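Local atomic coordinates of serine racemase (Enterococcus faecalis, PDB entry 4ECL), a protein that belongs to the alanine racemase family, its cytoplasmic part pairing a TIM-barrel domain with a mostly beta C-terminal domain. Residues A[18-23]-A[51-56]. Residues are numbered along the deposited sequence; the frame is centred on the assembly and turned at random.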
# COMPACT_ATOMS: atom_id res chain seq x y z
N HIS A 18 -5.19 16.95 -20.93
CA HIS A 18 -6.51 17.57 -21.03
C HIS A 18 -6.88 18.20 -19.70
O HIS A 18 -7.39 19.32 -19.64
CB HIS A 18 -7.59 16.57 -21.44
CG HIS A 18 -8.98 17.07 -21.25
ND1 HIS A 18 -9.68 17.73 -22.24
CD2 HIS A 18 -9.81 17.02 -20.18
CE1 HIS A 18 -10.88 18.06 -21.79
NE2 HIS A 18 -10.98 17.64 -20.55
N ASN A 19 -6.61 17.47 -18.62
CA ASN A 19 -6.91 18.00 -17.29
C ASN A 19 -6.15 19.27 -16.96
O ASN A 19 -6.72 20.24 -16.45
CB ASN A 19 -6.69 16.93 -16.21
CG ASN A 19 -7.63 15.76 -16.36
OD1 ASN A 19 -8.67 15.88 -17.02
ND2 ASN A 19 -7.28 14.62 -15.77
N VAL A 20 -4.85 19.27 -17.25
CA VAL A 20 -4.01 20.44 -17.01
C VAL A 20 -4.56 21.68 -17.72
O VAL A 20 -4.66 22.76 -17.13
CB VAL A 20 -2.55 20.20 -17.43
CG1 VAL A 20 -1.81 21.50 -17.59
CG2 VAL A 20 -1.85 19.30 -16.40
N ASN A 21 -4.94 21.51 -18.98
CA ASN A 21 -5.54 22.60 -19.74
C ASN A 21 -6.89 23.04 -19.18
O ASN A 21 -7.17 24.24 -19.09
CB ASN A 21 -5.69 22.24 -21.22
CG ASN A 21 -4.35 22.22 -21.95
OD1 ASN A 21 -3.50 23.09 -21.75
ND2 ASN A 21 -4.17 21.23 -22.81
N THR A 22 -7.73 22.07 -18.82
CA THR A 22 -9.07 22.38 -18.31
C THR A 22 -8.97 23.16 -17.02
O THR A 22 -9.73 24.11 -16.77
CB THR A 22 -9.89 21.11 -18.07
OG1 THR A 22 -10.11 20.43 -19.31
CG2 THR A 22 -11.24 21.46 -17.45
N LEU A 23 -8.02 22.76 -16.18
CA LEU A 23 -7.84 23.38 -14.89
C LEU A 23 -7.27 24.80 -15.03
O LEU A 23 -7.76 25.73 -14.40
CB LEU A 23 -6.93 22.50 -14.01
CG LEU A 23 -7.58 21.20 -13.53
CD1 LEU A 23 -6.56 20.26 -12.90
CD2 LEU A 23 -8.74 21.46 -12.57
N THR A 51 7.54 14.14 -14.97
CA THR A 51 8.32 14.47 -16.16
C THR A 51 7.39 14.95 -17.29
O THR A 51 7.70 15.92 -18.00
CB THR A 51 9.19 13.30 -16.64
OG1 THR A 51 8.35 12.17 -16.88
CG2 THR A 51 10.23 12.94 -15.59
N TYR A 52 6.24 14.29 -17.44
CA TYR A 52 5.29 14.69 -18.47
C TYR A 52 4.66 16.06 -18.16
O TYR A 52 4.50 16.89 -19.05
CB TYR A 52 4.20 13.62 -18.67
CG TYR A 52 3.30 13.90 -19.86
CD1 TYR A 52 3.73 13.63 -21.15
CD2 TYR A 52 2.02 14.44 -19.69
CE1 TYR A 52 2.92 13.89 -22.24
CE2 TYR A 52 1.21 14.70 -20.78
CZ TYR A 52 1.67 14.42 -22.05
OH TYR A 52 0.87 14.67 -23.15
N LEU A 53 4.32 16.28 -16.89
CA LEU A 53 3.76 17.56 -16.47
C LEU A 53 4.71 18.71 -16.79
O LEU A 53 4.29 19.75 -17.32
CB LEU A 53 3.43 17.56 -14.99
CG LEU A 53 2.24 16.68 -14.61
CD1 LEU A 53 1.98 16.74 -13.10
CD2 LEU A 53 1.01 17.08 -15.42
N GLU A 54 5.98 18.53 -16.46
CA GLU A 54 6.98 19.54 -16.80
C GLU A 54 7.11 19.68 -18.32
O GLU A 54 7.33 20.78 -18.83
CB GLU A 54 8.33 19.21 -16.17
CG GLU A 54 9.37 20.30 -16.37
CD GLU A 54 10.55 20.18 -15.40
OE1 GLU A 54 10.55 20.88 -14.36
OE2 GLU A 54 11.48 19.40 -15.69
N GLN A 55 6.98 18.58 -19.04
CA GLN A 55 7.08 18.64 -20.49
C GLN A 55 5.98 19.53 -21.06
O GLN A 55 6.23 20.34 -21.95
CB GLN A 55 7.01 17.24 -21.10
CG GLN A 55 7.15 17.21 -22.62
CD GLN A 55 6.90 15.84 -23.20
OE1 GLN A 55 7.45 14.84 -22.73
NE2 GLN A 55 6.04 15.77 -24.22
N ILE A 56 4.77 19.40 -20.52
CA ILE A 56 3.66 20.16 -21.06
C ILE A 56 3.53 21.57 -20.47
O ILE A 56 2.59 22.29 -20.80
CB ILE A 56 2.33 19.40 -20.96
CG1 ILE A 56 1.95 19.11 -19.52
CG2 ILE A 56 2.43 18.10 -21.75
CD1 ILE A 56 0.51 18.66 -19.36
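Val20 of helix 13-25 packs against Leu53 and Ile56 at the end of helix 46-55, and the contact across these two segments is entirely apolar. The methyl CG2 of Val20 is shared between both partners: it sits 3.8 Å from CD2 of Leu53 and the same 3.8 Å from CD1 of Ile56. Ile56 meets Val20 end on, its CD1 also lying 3.9 Å from Val20 CB, whereas the side chain of Leu53 crosses that of Val20 at a slant. With CG1 of Val20 anti to the backbone N (chi1 162°), CG2 is the branch that meets both partners. In Ile56, CG1 stands between backbone N and carbonyl carbon (chi1 62°), and from there the extended chain takes CD1 across to the valine.

Several hydrogen-bonding side chains nearby turn to other partners. Thr22 OG1 donates to His18 O at 3.0 Å, from above the carbonyl plane, and that oxygen also accepts from Thr22 N. Asn19 is tied to Leu224 and Arg242, and Glu54 to Ser78 and Ser79.

Both helices lie against the outer face of the TIM barrel, as in this fold; Leu53 also touches Leu16 of helix 13-25 and Ala35 on barrel strand 32-36. Within that wider packing, and with no hydrogen bond or charge pair between them, these two segments offer each other dispersion and the burial of a few methyl groups.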